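Local coordinates for phage-related protein (Bordetella bronchiseptica RB50, PDB 3BJQ), which is of uncharacterised function but probably serves as a major capsid (coat) protein of a phage or prophage, at residues Gly264-Ile269 and Asn295-Ser300; Pro36-Ala41 and Pro256-Pro261. All coordinates share one frame; numbering follows the deposited sequence.

How the interactions relate
Interactions 1 and 2 lie side by side, with centres about 7 Å apart. Interaction 2 comes first along the chain: it joins 36-41 to 256-261, just before strand 264-269. Interaction 1 then joins that strand to the end of strand 286-299. Strand 264-269 has 37-40 as a parallel partner and 286-299 as an antiparallel partner in one mixed sheet. Tyr265 OH hydrogen-bonds to Glu260 O, and the backbones of Pro36 and Thr266 are also hydrogen-bonded. Interaction 1 is a strand pairing inside the sheet, while interaction 2 packs the loop that leads into strand 264-269 against its parallel neighbour, 37-40. Interaction 2 also faces a second subunit, whereas interaction 1 is internal to the chain.

Interaction 1 (Gly264-Ile269 and Asn295-Ser300); sequences GYTYQI and NTPALS
The carbonyl oxygen of Tyr265 is gripped twice by 295-300. Ala298 N donates to Tyr265 O at 2.8 Å, with the nitrogen nearly in line with the C=O bond, and Pro297 CA adds a CA-H...O contact at 3.4 Å. In return, Tyr265 N donates to Ala298 O. In the second hydrogen-bonded pair, Tyr267 N donates to Thr296 O at 2.8 Å but lies 35° out of the carbonyl plane, with a more bent N-H...O angle of 135°; Thr296 N donates back to Tyr267 O. These are neighbouring antiparallel strands of a mixed sheet. On the Thr266 and Pro297 face, Pro297 packs on His123, Cys127 and Ile130 of the long helix 105-131, consistent with the sheet and spine helix of an HK97-like coat protein. Thr266 OG1 hydrogen-bonds to His123 NE2 and Phe35 O. Thr266 CG2, set anti to the backbone N (chi1 of OG1 -66°), meets Asn295 OD1 at 3.4 Å. Asn295 CB also lies against Gln268 OE1. Asn295 ND2 hydrogen-bonds to Asp293 O, and Gln268 NE2 to His272 O. On the other face, Ala298 CB sits over the Tyr267 ring, 4.3 Å from its centroid and toward the rim, in a CH-pi contact. Tyr267 OH hydrogen-bonds to Leu48 N.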
loop_
_atom_site.group_PDB
_atom_site.type_symbol
_atom_site.label_atom_id
_atom_site.label_comp_id
_atom_site.label_asym_id
_atom_site.label_seq_id
_atom_site.Cartn_x
_atom_site.Cartn_y
_atom_site.Cartn_z
ATOM N N GLY E 264 30.399 -6.861 -31.222
ATOM C CA GLY E 264 29.812 -5.555 -31.562
ATOM C C GLY E 264 28.726 -5.095 -30.626
ATOM O O GLY E 264 28.276 -5.829 -29.752
ATOM N N TYR E 265 28.313 -3.843 -30.819
ATOM C CA TYR E 265 27.295 -3.208 -29.998
ATOM C C TYR E 265 26.507 -2.243 -30.848
ATOM O O TYR E 265 27.017 -1.737 -31.835
ATOM C CB TYR E 265 27.946 -2.379 -28.869
ATOM C CG TYR E 265 28.545 -3.245 -27.799
ATOM C CD1 TYR E 265 27.723 -3.928 -26.909
ATOM C CD2 TYR E 265 29.929 -3.426 -27.705
ATOM C CE1 TYR E 265 28.274 -4.772 -25.934
ATOM C CE2 TYR E 265 30.491 -4.268 -26.722
ATOM C CZ TYR E 265 29.665 -4.929 -25.854
ATOM O OH TYR E 265 30.197 -5.769 -24.885
ATOM N N THR E 266 25.268 -2.001 -30.447
ATOM C CA THR E 266 24.496 -0.885 -30.975
ATOM C C THR E 266 24.736 0.270 -29.969
ATOM O O THR E 266 24.250 0.256 -28.844
ATOM C CB THR E 266 22.980 -1.240 -31.188
ATOM O OG1 THR E 266 22.834 -2.233 -32.231
ATOM C CG2 THR E 266 22.170 -0.020 -31.550
ATOM N N TYR E 267 25.578 1.218 -30.356
ATOM C CA TYR E 267 25.852 2.406 -29.540
ATOM C C TYR E 267 24.561 3.197 -29.539
ATOM O O TYR E 267 24.095 3.606 -30.609
ATOM C CB TYR E 267 27.014 3.223 -30.162
ATOM C CG TYR E 267 28.412 2.736 -29.797
ATOM C CD1 TYR E 267 28.667 1.386 -29.544
ATOM C CD2 TYR E 267 29.471 3.604 -29.745
ATOM C CE1 TYR E 267 29.930 0.933 -29.211
ATOM C CE2 TYR E 267 30.762 3.149 -29.427
ATOM C CZ TYR E 267 30.973 1.823 -29.145
ATOM O OH TYR E 267 32.228 1.373 -28.827
ATOM N N GLN E 268 23.962 3.402 -28.366
ATOM C CA GLN E 268 22.654 4.021 -28.296
ATOM C C GLN E 268 22.617 5.075 -27.230
ATOM O O GLN E 268 23.048 4.843 -26.114
ATOM C CB GLN E 268 21.562 2.988 -28.014
ATOM C CG GLN E 268 20.158 3.573 -28.133
ATOM C CD GLN E 268 19.119 2.538 -28.499
ATOM O OE1 GLN E 268 19.211 1.906 -29.554
ATOM N NE2 GLN E 268 18.119 2.363 -27.636
ATOM N N ILE E 269 22.094 6.248 -27.570
ATOM C CA ILE E 269 22.052 7.326 -26.587
ATOM C C ILE E 269 21.276 6.892 -25.345
ATOM O O ILE E 269 20.196 6.332 -25.452
ATOM C CB ILE E 269 21.439 8.609 -27.167
ATOM C CG1 ILE E 269 22.303 9.116 -28.321
ATOM C CG2 ILE E 269 21.308 9.637 -26.081
ATOM C CD1 ILE E 269 23.762 9.482 -27.933
ATOM N N ASN E 295 20.937 5.845 -32.513
ATOM C CA ASN E 295 21.820 4.710 -32.321
ATOM C C ASN E 295 22.672 4.467 -33.555
ATOM O O ASN E 295 22.394 4.991 -34.632
ATOM C CB ASN E 295 20.997 3.451 -32.017
ATOM C CG ASN E 295 20.277 2.894 -33.256
ATOM O OD1 ASN E 295 20.790 1.985 -33.923
ATOM N ND2 ASN E 295 19.087 3.438 -33.564
ATOM N N THR E 296 23.730 3.692 -33.379
ATOM C CA THR E 296 24.517 3.202 -34.501
ATOM C C THR E 296 25.172 1.884 -34.101
ATOM O O THR E 296 25.773 1.816 -33.042
ATOM C CB THR E 296 25.588 4.247 -34.964
ATOM O OG1 THR E 296 25.959 3.966 -36.319
ATOM C CG2 THR E 296 26.830 4.245 -34.081
ATOM N N PRO E 297 24.974 0.814 -34.899
ATOM C CA PRO E 297 25.772 -0.406 -34.750
ATOM C C PRO E 297 27.260 -0.154 -34.998
ATOM O O PRO E 297 27.604 0.614 -35.880
ATOM C CB PRO E 297 25.219 -1.327 -35.851
ATOM C CG PRO E 297 23.835 -0.818 -36.093
ATOM C CD PRO E 297 23.923 0.661 -35.928
ATOM N N ALA E 298 28.115 -0.820 -34.228
ATOM C CA ALA E 298 29.555 -0.648 -34.327
ATOM C C ALA E 298 30.214 -2.026 -34.165
ATOM O O ALA E 298 29.837 -2.791 -33.291
ATOM C CB ALA E 298 30.027 0.299 -33.259
ATOM N N LEU E 299 31.168 -2.341 -35.036
ATOM C CA LEU E 299 31.939 -3.565 -34.915
ATOM C C LEU E 299 33.099 -3.182 -33.992
ATOM O O LEU E 299 33.875 -2.316 -34.310
ATOM C CB LEU E 299 32.420 -4.045 -36.298
ATOM C CG LEU E 299 32.708 -5.545 -36.419
ATOM C CD1 LEU E 299 32.823 -5.986 -37.876
ATOM C CD2 LEU E 299 33.935 -5.911 -35.657
ATOM N N SER E 300 33.169 -3.793 -32.820
ATOM C CA SER E 300 34.222 -3.493 -31.858
ATOM C C SER E 300 35.283 -4.581 -31.822
ATOM O O SER E 300 36.426 -4.279 -31.580
ATOM C CB SER E 300 33.614 -3.243 -30.450
ATOM O OG SER E 300 32.665 -4.244 -30.087
#

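Interaction 2 (Pro36-Ala41 and Pro256-Pro261); sequences PVAPVA and PSVEEP
Ala38 and Pro256 bring the two backbones closest, with their CA atoms 5.1 Å apart. Segment 36-41 is mostly the strand 37-40. Segment 256-261 is a loop folded into a type I beta turn from Ser257 to Glu260, closed by Glu260 N bonding to Ser257 O. Ser257 OG also accepts from Glu259 N, which makes an ST turn. No direct hydrogen bond joins the segments; the strand spends its backbone bonds on strand 264-269 of the mixed sheet. A water bridges the two segments. It donates to Pro39 O at 2.7 Å and accepts from Val258 N at 3.1 Å.

Apolar side chains make most of the contact, together with two backbone carbonyl oxygens. Pro36 CB meets Pro256 CG at 4.0 Å, while CB and CG of the Pro256 ring both press on Val37 O. Ala38 CB points at the loop and touches both Pro256 O and Val258 CG1. The second subunit closes over this site: Arg110 NE of that subunit hydrogen-bonds to Pro256 O, and its Leu95 packs on Val258. Within the chain, Val258 and Val40 both pack on Tyr267. The two valine side chains cross at about a right angle. Val258 CG1 is turned anti to its own carbonyl carbon (chi1 -58°), which sets it 3.6 Å from Ala38 CB and 3.8 Å from Val40 CG1.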
loop_
_atom_site.group_PDB
_atom_site.type_symbol
_atom_site.label_atom_id
_atom_site.label_comp_id
_atom_site.label_asym_id
_atom_site.label_seq_id
_atom_site.Cartn_x
_atom_site.Cartn_y
_atom_site.Cartn_z
ATOM N N PRO E 36 24.231 -6.060 -29.592
ATOM C CA PRO E 36 23.360 -5.681 -28.489
ATOM C C PRO E 36 23.398 -4.202 -28.138
ATOM O O PRO E 36 24.435 -3.544 -28.238
ATOM C CB PRO E 36 23.879 -6.540 -27.323
ATOM C CG PRO E 36 24.484 -7.662 -27.966
ATOM C CD PRO E 36 25.179 -7.087 -29.158
ATOM N N VAL E 37 22.248 -3.686 -27.734
ATOM C CA VAL E 37 22.112 -2.292 -27.381
ATOM C C VAL E 37 22.816 -1.955 -26.059
ATOM O O VAL E 37 22.601 -2.592 -25.039
ATOM C CB VAL E 37 20.624 -1.839 -27.386
ATOM C CG1 VAL E 37 20.510 -0.373 -26.978
ATOM C CG2 VAL E 37 20.020 -2.054 -28.763
ATOM N N ALA E 38 23.705 -0.964 -26.118
ATOM C CA ALA E 38 24.491 -0.571 -24.986
ATOM C C ALA E 38 24.513 0.961 -24.958
ATOM O O ALA E 38 24.623 1.581 -26.015
ATOM C CB ALA E 38 25.884 -1.117 -25.139
ATOM N N PRO E 39 24.383 1.579 -23.763
ATOM C CA PRO E 39 24.295 3.038 -23.692
ATOM C C PRO E 39 25.617 3.795 -23.845
ATOM O O PRO E 39 26.666 3.374 -23.335
ATOM C CB PRO E 39 23.701 3.268 -22.301
ATOM C CG PRO E 39 24.276 2.140 -21.508
ATOM C CD PRO E 39 24.275 0.972 -22.426
ATOM N N VAL E 40 25.544 4.894 -24.594
ATOM C CA VAL E 40 26.597 5.864 -24.690
ATOM C C VAL E 40 25.966 7.258 -24.464
ATOM O O VAL E 40 24.746 7.405 -24.444
ATOM C CB VAL E 40 27.369 5.840 -26.059
ATOM C CG1 VAL E 40 27.919 4.502 -26.349
ATOM C CG2 VAL E 40 26.521 6.327 -27.227
ATOM N N ALA E 41 26.804 8.258 -24.266
ATOM C CA ALA E 41 26.345 9.638 -24.073
ATOM C C ALA E 41 26.649 10.528 -25.274
ATOM O O ALA E 41 25.904 11.468 -25.550
ATOM C CB ALA E 41 26.990 10.224 -22.833
ATOM N N PRO E 256 24.206 -4.952 -21.379
ATOM C CA PRO E 256 25.350 -4.800 -22.273
ATOM C C PRO E 256 26.095 -3.488 -22.055
ATOM O O PRO E 256 25.482 -2.464 -21.771
ATOM C CB PRO E 256 24.730 -4.844 -23.668
ATOM C CG PRO E 256 23.378 -5.484 -23.497
ATOM C CD PRO E 256 22.934 -5.102 -22.107
ATOM N N SER E 257 27.411 -3.558 -22.149
ATOM C CA SER E 257 28.304 -2.420 -21.925
ATOM C C SER E 257 29.293 -2.291 -23.058
ATOM O O SER E 257 29.988 -3.258 -23.333
ATOM C CB SER E 257 29.100 -2.661 -20.642
ATOM O OG SER E 257 30.122 -1.711 -20.510
ATOM N N VAL E 258 29.422 -1.089 -23.661
ATOM C CA VAL E 258 30.367 -0.874 -24.767
ATOM C C VAL E 258 31.845 -1.144 -24.390
ATOM O O VAL E 258 32.707 -1.242 -25.259
ATOM C CB VAL E 258 30.247 0.565 -25.386
ATOM C CG1 VAL E 258 28.852 0.811 -25.873
ATOM C CG2 VAL E 258 30.688 1.666 -24.378
ATOM N N GLU E 259 32.119 -1.267 -23.091
ATOM C CA GLU E 259 33.464 -1.448 -22.572
ATOM C C GLU E 259 33.874 -2.924 -22.432
ATOM O O GLU E 259 35.041 -3.232 -22.198
ATOM C CB GLU E 259 33.553 -0.767 -21.206
ATOM C CG GLU E 259 33.204 0.727 -21.233
ATOM C CD GLU E 259 33.351 1.384 -19.862
ATOM O OE1 GLU E 259 32.320 1.593 -19.189
ATOM O OE2 GLU E 259 34.496 1.688 -19.450
ATOM N N GLU E 260 32.910 -3.826 -22.556
ATOM C CA GLU E 260 33.152 -5.240 -22.367
ATOM C C GLU E 260 33.427 -5.912 -23.720
ATOM O O GLU E 260 32.658 -5.703 -24.669
ATOM C CB GLU E 260 31.951 -5.884 -21.682
ATOM C CG GLU E 260 32.029 -7.378 -21.637
ATOM C CD GLU E 260 30.890 -7.981 -20.847
ATOM O OE1 GLU E 260 29.774 -7.406 -20.873
ATOM O OE2 GLU E 260 31.124 -9.024 -20.205
ATOM N N PRO E 261 34.560 -6.643 -23.831
ATOM C CA PRO E 261 34.887 -7.376 -25.052
ATOM C C PRO E 261 33.759 -8.216 -25.631
ATOM O O PRO E 261 33.189 -9.107 -24.960
ATOM C CB PRO E 261 36.111 -8.188 -24.659
ATOM C CG PRO E 261 36.784 -7.374 -23.669
ATOM C CD PRO E 261 35.683 -6.703 -22.879
HETATM O O HOH W 1 27.831 1.173 -22.307
#